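Local atomic coordinates of 457aa long hypothetical protein (Pyrococcus horikoshii, PDB entry 2CSU), a protein that is of unknown function but combines a Rossmann-type CoA-binding domain with two domains like those of succinyl-CoA ligases. Residues Val39-Ile44 and Gln50-Tyr55; Leu193-Ala198 and Met220-Arg225; Ile276-Ser281 and Asp314-Lys319; Phe334-Ala339 and Asp346-Ala351; Leu422-Lys425 and Pro429-Glu432. All blocks are in the same frame, centred on the assembly; numbering follows the deposited sequence.

Interaction 1: residues Val39-Ile44 and Gln50-Tyr55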
# COMPACT_ATOMS: atom_id res chain seq x y z
N VAL A 39 2.44 -32.03 19.73
CA VAL A 39 3.11 -32.10 18.44
C VAL A 39 4.30 -33.05 18.57
O VAL A 39 5.15 -32.86 19.44
CB VAL A 39 3.63 -30.72 18.01
CG1 VAL A 39 4.28 -30.78 16.63
CG2 VAL A 39 2.48 -29.72 18.03
N TYR A 40 4.34 -34.07 17.72
CA TYR A 40 5.41 -35.07 17.74
C TYR A 40 6.27 -35.03 16.48
O TYR A 40 5.74 -35.05 15.37
CB TYR A 40 4.82 -36.48 17.87
CG TYR A 40 3.87 -36.67 19.02
CD1 TYR A 40 4.32 -37.14 20.26
CD2 TYR A 40 2.52 -36.35 18.89
CE1 TYR A 40 3.44 -37.30 21.33
CE2 TYR A 40 1.63 -36.50 19.95
CZ TYR A 40 2.10 -36.98 21.16
OH TYR A 40 1.22 -37.11 22.22
N PRO A 41 7.59 -34.99 16.63
CA PRO A 41 8.46 -34.96 15.44
C PRO A 41 8.76 -36.38 14.97
O PRO A 41 9.24 -37.22 15.75
CB PRO A 41 9.71 -34.27 15.96
CG PRO A 41 9.81 -34.81 17.38
CD PRO A 41 8.37 -34.74 17.86
N VAL A 42 8.47 -36.66 13.70
CA VAL A 42 8.72 -37.99 13.15
C VAL A 42 9.81 -37.93 12.11
O VAL A 42 9.64 -37.33 11.05
CB VAL A 42 7.46 -38.58 12.47
CG1 VAL A 42 7.84 -39.85 11.71
CG2 VAL A 42 6.40 -38.90 13.52
N ASN A 43 10.94 -38.55 12.42
CA ASN A 43 12.11 -38.56 11.54
C ASN A 43 12.81 -39.92 11.56
O ASN A 43 12.95 -40.56 12.60
CB ASN A 43 13.07 -37.46 11.97
CG ASN A 43 14.14 -37.29 10.92
OD1 ASN A 43 14.92 -38.19 10.64
ND2 ASN A 43 14.13 -36.10 10.30
N ILE A 44 13.22 -40.38 10.37
CA ILE A 44 13.67 -41.76 10.25
C ILE A 44 15.00 -42.05 10.96
O ILE A 44 15.25 -43.15 11.44
CB ILE A 44 13.76 -42.13 8.76
CG1 ILE A 44 14.94 -41.42 8.09
CG2 ILE A 44 12.47 -41.69 8.04
CD1 ILE A 44 15.16 -41.90 6.65
N GLN A 50 15.09 -30.74 17.31
CA GLN A 50 14.95 -29.45 17.95
C GLN A 50 14.65 -29.60 19.44
O GLN A 50 13.87 -28.85 20.02
CB GLN A 50 13.85 -28.65 17.23
CG GLN A 50 14.34 -28.12 15.87
CD GLN A 50 13.24 -27.49 15.03
OE1 GLN A 50 12.59 -26.54 15.46
NE2 GLN A 50 13.05 -28.01 13.82
N GLY A 51 15.30 -30.59 20.05
CA GLY A 51 15.15 -30.83 21.48
C GLY A 51 13.97 -31.68 21.91
O GLY A 51 13.81 -31.94 23.10
N VAL A 52 13.16 -32.11 20.95
CA VAL A 52 12.00 -32.93 21.26
C VAL A 52 12.16 -34.38 20.80
O VAL A 52 12.66 -34.66 19.70
CB VAL A 52 10.71 -32.34 20.62
CG1 VAL A 52 9.51 -33.22 20.96
CG2 VAL A 52 10.47 -30.92 21.13
N LYS A 53 11.76 -35.29 21.68
CA LYS A 53 11.80 -36.73 21.42
C LYS A 53 11.11 -37.01 20.10
O LYS A 53 9.96 -36.66 19.89
CB LYS A 53 11.09 -37.57 22.54
CG LYS A 53 11.43 -39.09 22.53
CD LYS A 53 10.25 -40.07 22.86
CE LYS A 53 10.67 -41.57 22.93
NZ LYS A 53 10.38 -42.14 24.26
N ALA A 54 11.81 -37.67 19.20
CA ALA A 54 11.25 -37.99 17.90
C ALA A 54 11.00 -39.48 17.72
O ALA A 54 11.58 -40.31 18.41
CB ALA A 54 12.17 -37.48 16.81
N TYR A 55 10.12 -39.81 16.78
CA TYR A 55 9.79 -41.19 16.48
C TYR A 55 10.16 -41.54 15.05
O TYR A 55 10.04 -40.71 14.14
CB TYR A 55 8.29 -41.43 16.73
CG TYR A 55 7.90 -41.24 18.18
CD1 TYR A 55 8.05 -42.27 19.11
CD2 TYR A 55 7.42 -40.01 18.63
CE1 TYR A 55 7.73 -42.08 20.46
CE2 TYR A 55 7.09 -39.81 19.98
CZ TYR A 55 7.25 -40.85 20.89
OH TYR A 55 6.92 -40.65 22.21
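The carbonyl oxygen of Y55 is met by two groups from the 39-44 segment: N43 N donates a hydrogen bond of 2.9 Å to Y55 O, and V42 CA brings a CH...O contact of 3.2 Å to the same Y55 O. The N43 donor stands 25° off the carbonyl plane. A second bond, from Y55 N to P41 O (2.9 Å), lies in the plane of its carbonyl. Together the two bonds straddle V42 and make a single bridge between V42 and Y55, in the pattern of parallel strands, although the backbones diverge by 63°. Strand 38-42 is the outermost strand on its side of the five-stranded parallel sheet of a Rossmann-type domain, and it is here that the chain leaving the small hairpin of strands 48-49 and 52-53 folds back against it. The P41 ring is pressed into this returning chain. P41 CG lies 3.1 Å from K53 O and 3.6 Å from the methyl CB of A54, while P41 CD meets V52 CG1 at 3.6 Å, the V52 side chain crossing the ring at about a right angle. F28 of helix 23-31 and V49 also pack on P41. Farther out, the rings of Y40 and Y55 meet obliquely, Y40 CD1 lying 3.9 Å from Y55 CE2, and I61 touches each of the two rings.

Interaction 2: residues Leu193-Ala198 and Met220-Arg225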
# COMPACT_ATOMS: atom_id res chain seq x y z
N LEU A 193 -14.08 -26.42 1.97
CA LEU A 193 -13.57 -25.48 2.94
C LEU A 193 -14.61 -24.40 3.25
O LEU A 193 -14.79 -24.04 4.41
CB LEU A 193 -12.28 -24.85 2.44
CG LEU A 193 -11.05 -25.76 2.57
CD1 LEU A 193 -9.85 -25.04 1.97
CD2 LEU A 193 -10.79 -26.11 4.04
N MSE A 194 -15.31 -23.93 2.22
CA MSE A 194 -16.34 -22.92 2.42
C MSE A 194 -17.48 -23.51 3.23
O MSE A 194 -18.12 -22.79 4.00
CB MSE A 194 -16.88 -22.40 1.08
CG MSE A 194 -15.99 -21.37 0.40
SE MSE A 194 -16.51 -20.89 -1.30
CE MSE A 194 -16.68 -22.33 -1.91
N GLU A 195 -17.76 -24.80 3.06
CA GLU A 195 -18.83 -25.41 3.83
C GLU A 195 -18.45 -25.40 5.30
O GLU A 195 -19.25 -25.04 6.16
CB GLU A 195 -19.11 -26.85 3.36
CG GLU A 195 -19.92 -26.94 2.06
CD GLU A 195 -20.11 -28.37 1.57
OE1 GLU A 195 -19.12 -29.13 1.48
OE2 GLU A 195 -21.27 -28.74 1.25
N TYR A 196 -17.22 -25.80 5.61
CA TYR A 196 -16.79 -25.81 7.00
C TYR A 196 -16.73 -24.40 7.63
O TYR A 196 -17.22 -24.19 8.74
CB TYR A 196 -15.42 -26.48 7.09
CG TYR A 196 -14.66 -26.15 8.35
CD1 TYR A 196 -14.98 -26.75 9.57
CD2 TYR A 196 -13.60 -25.24 8.31
CE1 TYR A 196 -14.27 -26.45 10.72
CE2 TYR A 196 -12.88 -24.94 9.46
CZ TYR A 196 -13.22 -25.55 10.66
OH TYR A 196 -12.52 -25.23 11.80
N LEU A 197 -16.14 -23.46 6.90
CA LEU A 197 -15.98 -22.09 7.38
C LEU A 197 -17.30 -21.35 7.53
O LEU A 197 -17.39 -20.36 8.26
CB LEU A 197 -15.06 -21.31 6.42
CG LEU A 197 -13.58 -21.70 6.43
CD1 LEU A 197 -12.87 -21.07 5.25
CD2 LEU A 197 -12.95 -21.25 7.74
N ALA A 198 -18.34 -21.83 6.85
CA ALA A 198 -19.64 -21.19 6.95
C ALA A 198 -20.17 -21.17 8.38
O ALA A 198 -20.94 -20.28 8.73
CB ALA A 198 -20.64 -21.91 6.04
N MSE A 220 -20.24 -23.05 -6.93
CA MSE A 220 -21.27 -22.03 -6.99
C MSE A 220 -22.46 -22.28 -6.06
O MSE A 220 -22.94 -21.35 -5.41
CB MSE A 220 -21.76 -21.86 -8.43
CG MSE A 220 -20.80 -21.04 -9.31
SE MSE A 220 -19.68 -19.96 -8.37
CE MSE A 220 -18.43 -19.68 -9.54
N GLU A 221 -22.92 -23.52 -5.98
CA GLU A 221 -24.06 -23.82 -5.12
C GLU A 221 -23.68 -23.73 -3.65
O GLU A 221 -24.51 -23.36 -2.82
CB GLU A 221 -24.63 -25.20 -5.45
CG GLU A 221 -25.96 -25.48 -4.75
CD GLU A 221 -27.02 -24.41 -5.02
OE1 GLU A 221 -27.39 -24.20 -6.20
OE2 GLU A 221 -27.48 -23.77 -4.04
N VAL A 222 -22.44 -24.07 -3.31
CA VAL A 222 -21.99 -23.97 -1.93
C VAL A 222 -21.86 -22.47 -1.61
O VAL A 222 -22.29 -22.01 -0.56
CB VAL A 222 -20.62 -24.68 -1.72
CG1 VAL A 222 -19.89 -24.08 -0.54
CG2 VAL A 222 -20.84 -26.18 -1.50
N ALA A 223 -21.26 -21.73 -2.53
CA ALA A 223 -21.08 -20.29 -2.35
C ALA A 223 -22.41 -19.57 -2.18
O ALA A 223 -22.54 -18.69 -1.33
CB ALA A 223 -20.32 -19.70 -3.54
N LYS A 224 -23.40 -19.95 -2.99
CA LYS A 224 -24.73 -19.38 -2.94
C LYS A 224 -25.30 -19.47 -1.53
O LYS A 224 -25.92 -18.55 -1.02
CB LYS A 224 -25.62 -20.14 -3.91
CG LYS A 224 -26.59 -19.22 -4.66
CD LYS A 224 -27.74 -19.99 -5.32
CE LYS A 224 -27.85 -19.70 -6.82
NZ LYS A 224 -28.61 -20.77 -7.47
N ARG A 225 -25.12 -20.64 -0.92
CA ARG A 225 -25.64 -20.83 0.43
C ARG A 225 -24.81 -20.08 1.48
O ARG A 225 -25.32 -19.31 2.29
CB ARG A 225 -25.61 -22.34 0.73
CG ARG A 225 -26.88 -23.05 0.27
CD ARG A 225 -26.96 -24.48 0.81
NE ARG A 225 -26.01 -25.36 0.12
CZ ARG A 225 -24.89 -25.67 0.79
NH1 ARG A 225 -24.70 -25.20 2.01
NH2 ARG A 225 -23.98 -26.47 0.23
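Apolar contact centres on V222, whose two methyls divide the work. With CG1 roughly opposite the backbone N (chi1 155°), this branch meets the root of M194, a selenomethionine, V222 CG1 standing 3.8 Å from M194 CB. The M194 chain bends at its last torsion, which brings its terminal CE back to 3.9 Å from the same V222 CG1. The other methyl, V222 CG2, lies 3.8 Å from E195 CG, and the aliphatic part of E195 crosses the valine at about a right angle. The ionic part is looser and farther out. Extended beyond CG, the E195 chain carries its carboxylate past V222 CG2 to R225, where E195 OE2 and R225 NH2 form a long salt bridge of 3.7 Å. The oxygen comes to the edge of the guanidinium, near its plane, but the two flat groups are turned 47° apart. The two helical segments run nearly parallel, their axes 9.6 Å apart at closest approach and inclined by 17°. They are neighbouring helices of the flavodoxin-like alpha/beta domain: helix 190-197 leads into strand 205-210 and helix 216-229 into strand 232-236, adjacent and parallel in one sheet, while L193 and L197 pack on strands 152-156 and 175-181.

Interaction 3: residues Ile276-Ser281 and Asp314-Lys319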
# COMPACT_ATOMS: atom_id res chain seq x y z
N ILE A 276 -4.97 -7.51 -4.74
CA ILE A 276 -4.71 -8.07 -3.43
C ILE A 276 -5.35 -7.14 -2.40
O ILE A 276 -6.21 -7.57 -1.61
CB ILE A 276 -3.18 -8.17 -3.20
CG1 ILE A 276 -2.61 -9.26 -4.10
CG2 ILE A 276 -2.86 -8.50 -1.73
CD1 ILE A 276 -1.07 -9.19 -4.28
N ASP A 277 -4.97 -5.87 -2.45
CA ASP A 277 -5.49 -4.88 -1.53
C ASP A 277 -7.00 -4.79 -1.46
O ASP A 277 -7.56 -4.61 -0.38
CB ASP A 277 -4.87 -3.50 -1.82
CG ASP A 277 -3.59 -3.26 -1.02
OD1 ASP A 277 -3.69 -3.22 0.22
OD2 ASP A 277 -2.50 -3.13 -1.60
N GLU A 278 -7.67 -4.94 -2.60
CA GLU A 278 -9.13 -4.89 -2.60
C GLU A 278 -9.67 -6.11 -1.87
O GLU A 278 -10.60 -5.99 -1.08
CB GLU A 278 -9.68 -4.88 -4.03
CG GLU A 278 -9.34 -3.63 -4.84
CD GLU A 278 -10.06 -3.59 -6.18
OE1 GLU A 278 -10.83 -4.54 -6.49
OE2 GLU A 278 -9.87 -2.61 -6.93
N MSE A 279 -9.11 -7.27 -2.18
CA MSE A 279 -9.53 -8.53 -1.56
C MSE A 279 -9.44 -8.40 -0.03
O MSE A 279 -10.38 -8.73 0.69
CB MSE A 279 -8.62 -9.69 -2.04
CG MSE A 279 -8.98 -11.10 -1.47
SE MSE A 279 -7.74 -12.44 -1.71
CE MSE A 279 -6.41 -11.79 -0.67
N LEU A 280 -8.29 -7.93 0.45
CA LEU A 280 -8.06 -7.77 1.87
C LEU A 280 -8.91 -6.66 2.48
O LEU A 280 -9.45 -6.82 3.57
CB LEU A 280 -6.59 -7.44 2.13
CG LEU A 280 -5.57 -8.52 1.77
CD1 LEU A 280 -4.18 -7.93 1.81
CD2 LEU A 280 -5.69 -9.69 2.74
N SER A 281 -9.02 -5.54 1.76
CA SER A 281 -9.78 -4.41 2.26
C SER A 281 -11.26 -4.76 2.38
O SER A 281 -11.92 -4.36 3.35
CB SER A 281 -9.61 -3.20 1.34
OG SER A 281 -8.24 -2.89 1.12
N ASP A 314 -18.13 6.81 -5.18
CA ASP A 314 -19.09 7.07 -6.25
C ASP A 314 -19.00 6.01 -7.35
O ASP A 314 -19.97 5.35 -7.70
CB ASP A 314 -18.79 8.45 -6.84
CG ASP A 314 -19.94 8.89 -7.72
OD1 ASP A 314 -20.06 8.34 -8.82
OD2 ASP A 314 -20.71 9.76 -7.31
N LYS A 315 -17.79 5.89 -7.92
CA LYS A 315 -17.59 4.90 -8.97
C LYS A 315 -17.86 3.48 -8.46
O LYS A 315 -17.91 2.51 -9.21
CB LYS A 315 -16.14 5.00 -9.46
CG LYS A 315 -15.17 4.23 -8.57
CD LYS A 315 -13.79 4.89 -8.49
CE LYS A 315 -12.74 4.15 -9.32
NZ LYS A 315 -11.43 4.75 -9.10
N ARG A 316 -18.01 3.37 -7.13
CA ARG A 316 -18.30 2.07 -6.54
C ARG A 316 -19.80 1.85 -6.34
O ARG A 316 -20.25 0.78 -5.96
CB ARG A 316 -17.58 1.99 -5.19
CG ARG A 316 -16.16 1.45 -5.31
CD ARG A 316 -16.14 -0.08 -5.38
NE ARG A 316 -14.77 -0.59 -5.19
CZ ARG A 316 -14.57 -1.91 -5.39
NH1 ARG A 316 -15.58 -2.69 -5.74
NH2 ARG A 316 -13.35 -2.42 -5.23
N GLY A 317 -20.50 2.93 -6.65
CA GLY A 317 -21.95 2.90 -6.58
C GLY A 317 -22.53 3.37 -5.26
O GLY A 317 -23.75 3.39 -5.10
N LEU A 318 -21.69 3.72 -4.30
CA LEU A 318 -22.21 4.20 -3.04
C LEU A 318 -22.63 5.65 -3.20
O LEU A 318 -22.10 6.37 -4.04
CB LEU A 318 -21.15 4.07 -1.94
CG LEU A 318 -21.03 2.65 -1.37
CD1 LEU A 318 -19.92 2.58 -0.36
CD2 LEU A 318 -22.35 2.26 -0.74
N LYS A 319 -23.59 6.08 -2.39
CA LYS A 319 -24.08 7.45 -2.48
C LYS A 319 -23.95 8.20 -1.14
O LYS A 319 -24.02 7.59 -0.08
CB LYS A 319 -25.54 7.45 -2.94
CG LYS A 319 -25.76 6.81 -4.30
CD LYS A 319 -25.05 7.58 -5.41
CE LYS A 319 -25.45 7.03 -6.79
NZ LYS A 319 -24.75 7.73 -7.92
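E278 spreads its carboxylate beneath the end of R316, whose NH2 sits over the face of the carboxylate, almost above CD, and not in line with either oxygen. E278 OE1 and R316 NH2 form a salt bridge of 3.5 Å, while E278 CD is 3.6 Å and E278 OE2 3.9 Å from that same R316 NH2. On the arginine, the oxygen lies at the guanidinium edge, near its plane, and the two flat groups are turned 61° to each other. The pairing is probably mainly electrostatic, with no hydrogen bond assigned across it, and each side has a further partner: E278 OE1 accepts a hydrogen bond from N274 N, and R316 NH2 makes a weak one to S439 OG. The reach comes mainly from the arginine, which bends at chi2 (-81°) and then runs out straight, with Y442 of helix 434-450 packed on it. On the helix 276-283 side, D277 salt-bridges K168, and its OD2 also salt-bridges R433 of the second subunit. R316 itself is positioned by the end of helix 303-314, where a type I turn runs from D314 to G317 and G317 N bonds D314 O at 2.7 Å. With its positive phi of 93° and two bonds back into the last turn, G317 ends that helix in a Schellman motif, and R316, the residue just before it, reaches from this turn to a helix of a different family domain.

Interaction 4: residues Phe334-Ala339 and Asp346-Ala351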
# COMPACT_ATOMS: atom_id res chain seq x y z
N PHE A 334 -20.20 24.27 16.73
CA PHE A 334 -18.90 24.06 17.35
C PHE A 334 -17.72 23.94 16.39
O PHE A 334 -16.57 23.94 16.83
CB PHE A 334 -18.95 22.84 18.27
CG PHE A 334 -19.05 21.53 17.53
CD1 PHE A 334 -17.89 20.86 17.13
CD2 PHE A 334 -20.29 20.97 17.24
CE1 PHE A 334 -17.97 19.64 16.45
CE2 PHE A 334 -20.38 19.75 16.56
CZ PHE A 334 -19.22 19.08 16.16
N LEU A 335 -17.99 23.83 15.10
CA LEU A 335 -16.92 23.72 14.12
C LEU A 335 -16.51 25.09 13.59
O LEU A 335 -17.26 26.04 13.69
CB LEU A 335 -17.35 22.85 12.94
CG LEU A 335 -17.57 21.37 13.24
CD1 LEU A 335 -18.04 20.64 11.97
CD2 LEU A 335 -16.28 20.79 13.77
N PRO A 336 -15.30 25.19 13.04
CA PRO A 336 -14.82 26.48 12.50
C PRO A 336 -15.76 27.02 11.42
O PRO A 336 -16.64 26.31 10.93
CB PRO A 336 -13.44 26.12 11.95
CG PRO A 336 -12.99 25.02 12.87
CD PRO A 336 -14.23 24.18 13.00
N PRO A 337 -15.57 28.29 11.03
CA PRO A 337 -16.39 29.02 10.06
C PRO A 337 -16.27 28.46 8.63
O PRO A 337 -17.24 28.40 7.88
CB PRO A 337 -15.97 30.48 10.08
CG PRO A 337 -15.22 30.72 11.38
CD PRO A 337 -14.72 29.24 11.74
N MSE A 338 -15.04 28.08 8.23
CA MSE A 338 -14.86 27.56 6.87
C MSE A 338 -15.03 26.04 6.80
O MSE A 338 -14.48 25.36 5.94
CB MSE A 338 -13.48 27.96 6.36
CG MSE A 338 -13.55 28.91 5.16
SE MSE A 338 -14.04 30.57 5.64
CE MSE A 338 -15.54 30.68 4.65
N ALA A 339 -15.78 25.50 7.78
CA ALA A 339 -16.01 24.06 7.80
C ALA A 339 -17.20 23.67 6.92
O ALA A 339 -18.19 24.38 6.82
CB ALA A 339 -16.28 23.65 9.25
N ASP A 346 -16.50 18.48 6.57
CA ASP A 346 -15.08 18.75 6.65
C ASP A 346 -14.71 19.64 7.83
O ASP A 346 -14.60 20.86 7.72
CB ASP A 346 -14.62 19.40 5.34
CG ASP A 346 -13.11 19.58 5.40
OD1 ASP A 346 -12.56 20.17 4.46
OD2 ASP A 346 -12.50 19.18 6.39
N MSE A 347 -14.56 19.00 9.01
CA MSE A 347 -13.90 19.71 10.09
C MSE A 347 -12.53 20.19 9.61
O MSE A 347 -11.90 19.57 8.76
CB MSE A 347 -13.70 18.74 11.26
CG MSE A 347 -14.83 17.72 11.39
SE MSE A 347 -14.57 16.59 12.76
CE MSE A 347 -14.74 15.05 11.84
N ILE A 348 -12.11 21.34 10.13
CA ILE A 348 -10.84 21.88 9.67
C ILE A 348 -9.66 21.08 10.22
O ILE A 348 -9.81 20.16 11.02
CB ILE A 348 -10.76 23.35 10.10
CG1 ILE A 348 -12.04 24.09 9.68
CG2 ILE A 348 -9.57 24.04 9.41
CD1 ILE A 348 -12.49 23.71 8.27
N ALA A 349 -8.49 21.48 9.73
CA ALA A 349 -7.23 20.86 10.11
C ALA A 349 -6.98 20.98 11.61
O ALA A 349 -6.11 20.31 12.17
CB ALA A 349 -6.09 21.49 9.33
N SER A 350 -7.75 21.84 12.26
CA SER A 350 -7.62 22.06 13.69
C SER A 350 -8.47 21.08 14.49
O SER A 350 -8.44 21.08 15.72
CB SER A 350 -8.04 23.48 14.04
OG SER A 350 -9.32 23.77 13.52
N ALA A 351 -9.24 20.25 13.80
CA ALA A 351 -10.10 19.29 14.49
C ALA A 351 -9.39 18.49 15.58
O ALA A 351 -8.39 17.80 15.33
CB ALA A 351 -10.72 18.35 13.49
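The pyrrolidine ring of P336 takes I348 CG1 at its CB-CG edge, from one side of the ring, while S350 OG lies beyond CG at the rim, only slightly to the other side of the mean plane. The first contact is tight: P336 CB lies 3.4 Å from I348 CG1, and P336 CG is hardly farther from that carbon. S350 OG stands off at 3.9 Å from P336 CG. Ring and isoleucine slide past each other in opposite directions, so the I348 chain travels on beyond the proline. Its chi1 of -51° and chi2 of -42° fold the terminal methyl toward the turn from P336 to A339, where I348 CD1 comes to 3.5 Å from M338 O and 3.6 Å from A339 CA. The A339 methyl is a little farther from the same I348 CD1, at 3.9 Å. Backbone also meets backbone, in a long CH...O contact of 3.5 Å from A339 CA to D346 O. On the buried side, L335 CD2 sits across the stem of M347, a selenomethionine, 4.1 Å from M347 CB. Both segments are loops around a short hairpin: strand 340-341 follows the first and strand 344-346 runs into the second. Behind them M347 packs against M299 of strand 295-300 and T359 of helix 353-365, that helix also receives the ring of F334, and M338 touches T102 of the second subunit.

Interaction 5: residues Leu422-Lys425 and Pro429-Glu432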
# COMPACT_ATOMS: atom_id res chain seq x y z
N LEU A 422 -5.01 1.36 17.58
CA LEU A 422 -6.09 1.59 18.54
C LEU A 422 -7.48 1.39 17.94
O LEU A 422 -8.38 0.88 18.60
CB LEU A 422 -5.97 3.00 19.12
CG LEU A 422 -7.02 3.43 20.16
CD1 LEU A 422 -6.99 2.50 21.38
CD2 LEU A 422 -6.75 4.86 20.58
N LEU A 423 -7.66 1.82 16.69
CA LEU A 423 -8.95 1.64 16.03
C LEU A 423 -9.15 0.15 15.75
O LEU A 423 -10.20 -0.42 16.08
CB LEU A 423 -9.00 2.42 14.71
CG LEU A 423 -8.95 3.94 14.84
CD1 LEU A 423 -8.48 4.57 13.55
CD2 LEU A 423 -10.33 4.45 15.23
N GLU A 424 -8.14 -0.48 15.16
CA GLU A 424 -8.30 -1.91 14.91
C GLU A 424 -8.55 -2.69 16.20
O GLU A 424 -9.22 -3.72 16.23
CB GLU A 424 -7.03 -2.42 14.23
CG GLU A 424 -6.76 -1.71 12.91
CD GLU A 424 -7.53 -2.39 11.80
OE1 GLU A 424 -8.01 -3.49 12.01
OE2 GLU A 424 -7.66 -1.80 10.73
N LYS A 425 -7.96 -2.19 17.30
CA LYS A 425 -8.12 -2.86 18.59
C LYS A 425 -9.56 -2.77 19.10
O LYS A 425 -9.96 -3.41 20.06
CB LYS A 425 -7.17 -2.22 19.59
CG LYS A 425 -7.46 -2.65 21.03
CD LYS A 425 -6.95 -1.63 22.06
CE LYS A 425 -5.72 -2.14 22.82
NZ LYS A 425 -5.64 -1.47 24.12
N PRO A 429 -12.16 -1.23 11.20
CA PRO A 429 -11.22 -1.44 10.09
C PRO A 429 -10.63 -0.08 9.72
O PRO A 429 -11.37 0.88 9.51
CB PRO A 429 -12.10 -2.02 8.98
CG PRO A 429 -13.22 -2.67 9.73
CD PRO A 429 -13.51 -1.68 10.83
N THR A 430 -9.31 -0.00 9.63
CA THR A 430 -8.67 1.25 9.29
C THR A 430 -7.81 1.14 8.05
O THR A 430 -6.93 0.28 7.94
CB THR A 430 -7.83 1.77 10.47
OG1 THR A 430 -8.72 2.12 11.54
CG2 THR A 430 -7.00 3.00 10.07
N TYR A 431 -8.07 2.04 7.11
CA TYR A 431 -7.35 2.03 5.85
C TYR A 431 -6.46 3.23 5.68
O TYR A 431 -6.59 4.20 6.40
CB TYR A 431 -8.37 1.93 4.70
CG TYR A 431 -9.29 0.74 4.87
CD1 TYR A 431 -10.39 0.79 5.73
CD2 TYR A 431 -9.02 -0.46 4.21
CE1 TYR A 431 -11.20 -0.33 5.93
CE2 TYR A 431 -9.82 -1.58 4.40
CZ TYR A 431 -10.91 -1.52 5.26
OH TYR A 431 -11.69 -2.64 5.43
N GLU A 432 -5.55 3.15 4.72
CA GLU A 432 -4.61 4.23 4.47
C GLU A 432 -4.81 4.79 3.07
O GLU A 432 -4.14 5.75 2.68
CB GLU A 432 -3.17 3.71 4.66
CG GLU A 432 -2.05 4.71 4.35
CD GLU A 432 -0.76 4.45 5.14
OE1 GLU A 432 0.32 4.92 4.71
OE2 GLU A 432 -0.83 3.77 6.20
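The backbones draw together where helix 417-424 gives way, after a short loop, to strand 430-431, with the CA atoms of E424 and P429 5.7 Å apart. No backbone-to-backbone bond joins the two segments; a side chain does it instead. E424 OE2 accepts a hydrogen bond of 2.7 Å from T430 N, with an N-H...O angle of 154°. The donor comes from above the carboxylate plane, 42° out of it. The E424 chain turns sharply at chi2 (-85°), which swings the carboxylate off the helix and back over the start of the strand. E424 OE2 is held a second time by a salt bridge to R284 NH1, and this nitrogen also bonds T430 O, so the arginine ties the glutamate to the strand. Such a neighbour would be expected to stabilise the carboxylate charge. Beside this polar link, L423 lies across T430 at about a right angle. T430 OG1 is close to two of its carbons, 3.2 Å from L423 CB and 3.2 Å from L423 CD1, but finds its hydrogen-bond partner in I428 O. The rest of L423 goes into the core, against A408 and F410 of strand 406-411 and I394 of helix 388-400. Strand 406-411, helix 417-424 and strand 430-431, the two strands parallel and adjacent, form a beta-alpha-beta crossover, and this contact packs the end of the helix against the second strand.

How the interactions relate
Chemistry differs with place in the fold. Interaction 5 is the buried one, carried by a single charged-to-backbone bond with leucine packing beside it. Interaction 3 is a surface salt bridge between different family domains. Interactions 1, 2 and 4 are partly buried: a backbone bridge at a sheet edge, helix-to-helix packing rimmed by a long ion pair, and mainly apolar loop contacts round a hairpin, with no assigned hydrogen bond across them. Interactions 4 and 5 share one family domain. Interactions 3 and 5 touch, S281 O lying 2.7 Å from Y431 OH in a probable hydrogen bond, although their centres are about 17 Å apart. Interactions 1 and 4 are far apart, with centres about 64 Å distant.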